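Local structure of tyrosine--tRNA ligase (Archaeoglobus fulgidus, 2CYB) at residues I10-A14 with K256-P261; N13-T19 with V200-I206. The protein probably activates tyrosine with ATP and transfers it to the acceptor end of tRNA(Tyr), working as a homodimeric class I aminoacyl-tRNA synthetase. All coordinates share one frame; numbering follows the deposited sequence.

Interaction 1: residues I10-A14 with K256-P261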
loop_
_atom_site.group_PDB
_atom_site.type_symbol
_atom_site.label_atom_id
_atom_site.label_comp_id
_atom_site.label_asym_id
_atom_site.label_seq_id
_atom_site.Cartn_x
_atom_site.Cartn_y
_atom_site.Cartn_z
ATOM N N ILE A 10 29.895 -0.774 20.349
ATOM C CA ILE A 10 28.779 -0.811 19.409
ATOM C C ILE A 10 28.028 -2.126 19.493
ATOM O O ILE A 10 26.799 -2.152 19.492
ATOM C CB ILE A 10 29.255 -0.619 17.942
ATOM C CG1 ILE A 10 29.762 0.809 17.734
ATOM C CG2 ILE A 10 28.104 -0.901 16.979
ATOM C CD1 ILE A 10 30.366 1.050 16.371
ATOM N N THR A 11 28.760 -3.225 19.585
ATOM C CA THR A 11 28.109 -4.522 19.625
ATOM C C THR A 11 27.701 -4.992 21.007
ATOM O O THR A 11 27.096 -6.055 21.140
ATOM C CB THR A 11 28.994 -5.588 18.987
ATOM O OG1 THR A 11 30.253 -5.631 19.666
ATOM C CG2 THR A 11 29.230 -5.261 17.528
ATOM N N ARG A 12 28.024 -4.209 22.032
ATOM C CA ARG A 12 27.673 -4.584 23.399
ATOM C C ARG A 12 26.166 -4.758 23.519
ATOM O O ARG A 12 25.391 -3.878 23.125
ATOM C CB ARG A 12 28.131 -3.516 24.397
ATOM C CG ARG A 12 27.782 -3.847 25.857
ATOM C CD ARG A 12 28.338 -2.801 26.823
ATOM N NE ARG A 12 27.687 -1.500 26.686
ATOM C CZ ARG A 12 28.117 -0.385 27.270
ATOM N NH1 ARG A 12 27.465 0.762 27.100
ATOM N NH2 ARG A 12 29.211 -0.410 28.021
ATOM N N ASN A 13 25.766 -5.902 24.060
ATOM C CA ASN A 13 24.362 -6.216 24.257
ATOM C C ASN A 13 23.549 -6.304 22.974
ATOM O O ASN A 13 22.323 -6.231 23.006
ATOM C CB ASN A 13 23.727 -5.200 25.204
ATOM C CG ASN A 13 24.193 -5.380 26.643
ATOM O OD1 ASN A 13 24.609 -6.472 27.033
ATOM N ND2 ASN A 13 24.109 -4.322 27.432
ATOM N N ALA A 14 24.228 -6.449 21.846
ATOM C CA ALA A 14 23.522 -6.587 20.580
ATOM C C ALA A 14 23.331 -8.078 20.380
ATOM O O ALA A 14 24.216 -8.871 20.697
ATOM C CB ALA A 14 24.344 -6.008 19.433
ATOM N N LYS A 256 21.693 -5.910 33.190
ATOM C CA LYS A 256 22.521 -6.040 32.000
ATOM C C LYS A 256 22.359 -4.942 30.949
ATOM O O LYS A 256 23.348 -4.372 30.484
ATOM C CB LYS A 256 22.270 -7.398 31.337
ATOM C CG LYS A 256 23.171 -7.687 30.135
ATOM C CD LYS A 256 22.808 -9.014 29.475
ATOM C CE LYS A 256 23.692 -9.312 28.271
ATOM N NZ LYS A 256 25.133 -9.423 28.650
ATOM N N TYR A 257 21.116 -4.633 30.590
ATOM C CA TYR A 257 20.849 -3.651 29.541
ATOM C C TYR A 257 20.708 -2.186 29.931
ATOM O O TYR A 257 21.005 -1.302 29.124
ATOM C CB TYR A 257 19.607 -4.089 28.762
ATOM C CG TYR A 257 19.775 -5.442 28.113
ATOM C CD1 TYR A 257 20.686 -5.625 27.069
ATOM C CD2 TYR A 257 19.078 -6.553 28.578
ATOM C CE1 TYR A 257 20.904 -6.880 26.513
ATOM C CE2 TYR A 257 19.285 -7.812 28.031
ATOM C CZ TYR A 257 20.204 -7.970 27.000
ATOM O OH TYR A 257 20.442 -9.215 26.483
ATOM N N HIS A 258 20.274 -1.909 31.154
ATOM C CA HIS A 258 20.091 -0.516 31.548
ATOM C C HIS A 258 21.027 0.024 32.622
ATOM O O HIS A 258 21.618 1.091 32.461
ATOM C CB HIS A 258 18.639 -0.289 32.001
ATOM C CG HIS A 258 17.617 -0.747 31.005
ATOM N ND1 HIS A 258 17.110 -2.029 30.993
ATOM C CD2 HIS A 258 17.048 -0.107 29.956
ATOM C CE1 HIS A 258 16.273 -2.160 29.978
ATOM N NE2 HIS A 258 16.219 -1.010 29.332
ATOM N N ILE A 259 21.163 -0.707 33.720
ATOM C CA ILE A 259 21.982 -0.229 34.822
ATOM C C ILE A 259 23.490 -0.235 34.595
ATOM O O ILE A 259 24.130 0.811 34.694
ATOM C CB ILE A 259 21.642 -1.003 36.108
ATOM C CG1 ILE A 259 20.126 -0.924 36.354
ATOM C CG2 ILE A 259 22.387 -0.393 37.295
ATOM C CD1 ILE A 259 19.609 -1.892 37.410
ATOM N N LEU A 260 24.064 -1.395 34.296
ATOM C CA LEU A 260 25.507 -1.457 34.082
ATOM C C LEU A 260 25.996 -0.541 32.954
ATOM O O LEU A 260 27.007 0.146 33.108
ATOM C CB LEU A 260 25.943 -2.905 33.845
ATOM C CG LEU A 260 25.959 -3.715 35.148
ATOM C CD1 LEU A 260 26.051 -5.195 34.844
ATOM C CD2 LEU A 260 27.129 -3.254 36.018
ATOM N N PRO A 261 25.291 -0.515 31.809
ATOM C CA PRO A 261 25.743 0.363 30.719
ATOM C C PRO A 261 25.706 1.837 31.103
ATOM O O PRO A 261 26.527 2.628 30.645
ATOM C CB PRO A 261 24.766 0.037 29.591
ATOM C CG PRO A 261 24.520 -1.431 29.797
ATOM C CD PRO A 261 24.309 -1.498 31.312
HETATM O O HOH W 1 22.399 -2.055 26.706
HETATM O O HOH W 2 26.458 -6.906 29.024
#

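Interaction 2: residues N13-T19 with V200-I206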
loop_
_atom_site.group_PDB
_atom_site.type_symbol
_atom_site.label_atom_id
_atom_site.label_comp_id
_atom_site.label_asym_id
_atom_site.label_seq_id
_atom_site.Cartn_x
_atom_site.Cartn_y
_atom_site.Cartn_z
ATOM N N ASN A 13 25.766 -5.902 24.060
ATOM C CA ASN A 13 24.362 -6.216 24.257
ATOM C C ASN A 13 23.549 -6.304 22.974
ATOM O O ASN A 13 22.323 -6.231 23.006
ATOM C CB ASN A 13 23.727 -5.200 25.204
ATOM C CG ASN A 13 24.193 -5.380 26.643
ATOM O OD1 ASN A 13 24.609 -6.472 27.033
ATOM N ND2 ASN A 13 24.109 -4.322 27.432
ATOM N N ALA A 14 24.228 -6.449 21.846
ATOM C CA ALA A 14 23.522 -6.587 20.580
ATOM C C ALA A 14 23.331 -8.078 20.380
ATOM O O ALA A 14 24.216 -8.871 20.697
ATOM C CB ALA A 14 24.344 -6.008 19.433
ATOM N N GLU A 15 22.178 -8.473 19.862
ATOM C CA GLU A 15 21.931 -9.885 19.628
ATOM C C GLU A 15 22.509 -10.323 18.288
ATOM O O GLU A 15 22.951 -11.461 18.127
ATOM C CB GLU A 15 20.428 -10.174 19.659
ATOM C CG GLU A 15 20.081 -11.616 19.325
ATOM C CD GLU A 15 18.613 -11.930 19.519
ATOM O OE1 GLU A 15 18.184 -13.030 19.110
ATOM O OE2 GLU A 15 17.889 -11.081 20.081
ATOM N N GLU A 16 22.517 -9.410 17.327
ATOM C CA GLU A 16 23.020 -9.730 16.002
ATOM C C GLU A 16 23.480 -8.488 15.264
ATOM O O GLU A 16 22.969 -7.390 15.492
ATOM C CB GLU A 16 21.918 -10.423 15.195
ATOM C CG GLU A 16 22.243 -10.645 13.728
ATOM C CD GLU A 16 21.046 -11.135 12.932
ATOM O OE1 GLU A 16 20.017 -10.421 12.891
ATOM O OE2 GLU A 16 21.134 -12.234 12.343
ATOM N N VAL A 17 24.469 -8.667 14.395
ATOM C CA VAL A 17 24.977 -7.576 13.578
ATOM C C VAL A 17 25.061 -8.116 12.154
ATOM O O VAL A 17 25.663 -9.163 11.909
ATOM C CB VAL A 17 26.370 -7.102 14.028
ATOM C CG1 VAL A 17 26.862 -6.012 13.086
ATOM C CG2 VAL A 17 26.308 -6.577 15.458
ATOM N N VAL A 18 24.430 -7.409 11.225
ATOM C CA VAL A 18 24.416 -7.809 9.826
ATOM C C VAL A 18 25.059 -6.729 8.959
ATOM O O VAL A 18 24.397 -5.768 8.579
ATOM C CB VAL A 18 22.971 -8.031 9.338
ATOM C CG1 VAL A 18 22.972 -8.506 7.898
ATOM C CG2 VAL A 18 22.268 -9.036 10.244
ATOM N N THR A 19 26.350 -6.865 8.664
ATOM C CA THR A 19 27.170 -7.982 9.126
ATOM C C THR A 19 28.340 -7.392 9.907
ATOM O O THR A 19 28.603 -6.189 9.824
ATOM C CB THR A 19 27.732 -8.801 7.938
ATOM O OG1 THR A 19 28.583 -7.967 7.142
ATOM C CG2 THR A 19 26.604 -9.331 7.066
ATOM N N VAL A 200 23.748 -1.631 6.965
ATOM C CA VAL A 200 24.322 -2.519 7.958
ATOM C C VAL A 200 23.223 -2.486 9.020
ATOM O O VAL A 200 22.619 -1.432 9.252
ATOM C CB VAL A 200 25.617 -1.936 8.551
ATOM C CG1 VAL A 200 26.231 -2.922 9.531
ATOM C CG2 VAL A 200 26.598 -1.594 7.430
ATOM N N CYS A 201 22.945 -3.623 9.646
ATOM C CA CYS A 201 21.903 -3.677 10.664
ATOM C C CYS A 201 22.419 -4.196 12.005
ATOM O O CYS A 201 23.217 -5.135 12.057
ATOM C CB CYS A 201 20.758 -4.564 10.180
ATOM S SG CYS A 201 20.095 -4.051 8.570
ATOM N N LEU A 202 21.967 -3.564 13.084
ATOM C CA LEU A 202 22.346 -3.969 14.435
ATOM C C LEU A 202 21.047 -4.264 15.173
ATOM O O LEU A 202 20.200 -3.388 15.326
ATOM C CB LEU A 202 23.111 -2.848 15.141
ATOM C CG LEU A 202 23.646 -3.189 16.540
ATOM C CD1 LEU A 202 24.807 -2.276 16.878
ATOM C CD2 LEU A 202 22.538 -3.061 17.577
ATOM N N HIS A 203 20.886 -5.498 15.627
ATOM C CA HIS A 203 19.660 -5.879 16.312
ATOM C C HIS A 203 19.828 -6.118 17.804
ATOM O O HIS A 203 20.769 -6.776 18.240
ATOM C CB HIS A 203 19.084 -7.126 15.658
ATOM C CG HIS A 203 18.736 -6.938 14.213
ATOM N ND1 HIS A 203 18.951 -7.911 13.261
ATOM C CD2 HIS A 203 18.176 -5.892 13.563
ATOM C CE1 HIS A 203 18.540 -7.472 12.085
ATOM N NE2 HIS A 203 18.066 -6.250 12.241
ATOM N N THR A 204 18.900 -5.576 18.580
ATOM C CA THR A 204 18.927 -5.748 20.026
ATOM C C THR A 204 17.945 -6.859 20.380
ATOM O O THR A 204 16.988 -7.117 19.649
ATOM C CB THR A 204 18.511 -4.459 20.739
ATOM O OG1 THR A 204 17.237 -4.032 20.239
ATOM C CG2 THR A 204 19.534 -3.362 20.493
ATOM N N PRO A 205 18.177 -7.550 21.500
ATOM C CA PRO A 205 17.252 -8.622 21.868
ATOM C C PRO A 205 15.898 -8.077 22.303
ATOM O O PRO A 205 15.781 -6.912 22.682
ATOM C CB PRO A 205 17.986 -9.336 23.005
ATOM C CG PRO A 205 18.787 -8.238 23.635
ATOM C CD PRO A 205 19.306 -7.467 22.444
ATOM N N ILE A 206 14.873 -8.913 22.232
ATOM C CA ILE A 206 13.538 -8.500 22.656
ATOM C C ILE A 206 13.413 -8.781 24.156
ATOM O O ILE A 206 13.590 -9.912 24.595
ATOM C CB ILE A 206 12.446 -9.284 21.902
ATOM C CG1 ILE A 206 12.556 -9.017 20.396
ATOM C CG2 ILE A 206 11.075 -8.900 22.431
ATOM C CD1 ILE A 206 12.533 -7.548 20.019
HETATM O O HOH W 3 15.432 -11.717 21.451
#

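Interaction 1: residues I10-A14 with K256-P261
Asn13 reaches across to the helix at Lys256, Tyr257 and Pro261, and both ends of its amide are engaged there. On the nitrogen side, ND2 donates to the backbone O of Lys256 at 3.1 Å, a bent bond (137° at the hydrogen) that arrives from above the carbonyl plane and not along a lone pair. ND2 also donates to a water 2.9 Å away. Pro261 stands four residues after Tyr257, where a regular helix would offer an N-H to Tyr257 O, but its nitrogen has none and the helix is kinked; the water donates to Tyr257 O, probably standing in for the missing N-H. On the oxygen side, OD1 accepts from a second water at 2.8 Å, and this water accepts from Lys256 NZ. With CG anti to the carbonyl carbon (chi1 -72°), the Asn13 side chain runs out beside the Tyr257 ring: CB sits 3.5 Å from CE1 at the ring edge, and the amide plane is turned 63° from the ring. Asn13 is the third residue of a type II beta turn, Thr11 to Ala14, and adopts the left-handed backbone conformation this position calls for. The turn carries the chain out of helix 3-11 and presses it against helix 250-263, at the protein surface and away from the tyrosine site. With an alanine in place of Asn13, Lys256 O would probably lose this donor and the two waters the amide that anchors them both. Beside it, Arg12 stretches out and bends at chi3, laying one guanidinium face over Pro261, with NH1 3.7 Å from CB. The charge of Arg12 is met elsewhere, by a salt bridge to Asp58 of helix 47-61, while Pro261 CG packs 3.8 Å from Asn13 ND2.

Interaction 2: residues N13-T19 with V200-I206
Glu16 to Val18 run antiparallel to Cys201-His203, the strand axes 4.7 Å apart at 171°. Val18 and Cys201 form a hydrogen-bonded pair, Val18 N donating to Cys201 O at 2.7 Å; Val17 and Leu202 are the non-hydrogen-bonded pair between this and Glu16-His203. There the pattern breaks: His203 O accepts from Glu15 N at 2.7 Å and more loosely from Glu16 N at 3.3 Å, a classic beta bulge. Strand 16-18 is an antiparallel edge strand on the otherwise parallel Rossmann-fold sheet, whose strand 173-177 bonds to the other side of 200-204. On the face shared by Glu16, Val18, Cys201 and His203, Glu16, CG anti to the backbone N (chi1 172°) and chain extended, carries OE1 alongside His203. His203 ND1 donates to the anti lone pair of Glu16 OE1 at 2.8 Å; the oxygen lies in the ring plane, although carboxylate and ring planes are 50° apart. The same OE1 holds a salt bridge with Arg181, and His203 NE2 bonds to His184 ND1, linking the edge to helix 181-190, just after the tyrosine-binding Gln180. Glu15 OE2 extends alongside Pro205 to within 3.4 Å of CB, and a water bridges it to Ile206 N.

From the N terminus, helix 3-11 leads into the turn that makes interaction 1, and the chain then passes straight into the strand of interaction 2, with Asn13 and Ala14 serving both. Interaction 2 closes the inner loop, 180 residues that hold the HIGH region and the tyrosine-binding residues. Interaction 1 closes a wider one around it, which adds the KMSKS region, so the two nest without crossing. Their far segments also meet, Tyr257 OH lying 3.4 Å from Pro205 CG, and Thr11 packs on Val17. One short N-terminal stretch thus ties the edge of the Rossmann-fold sheet to helix 250-263.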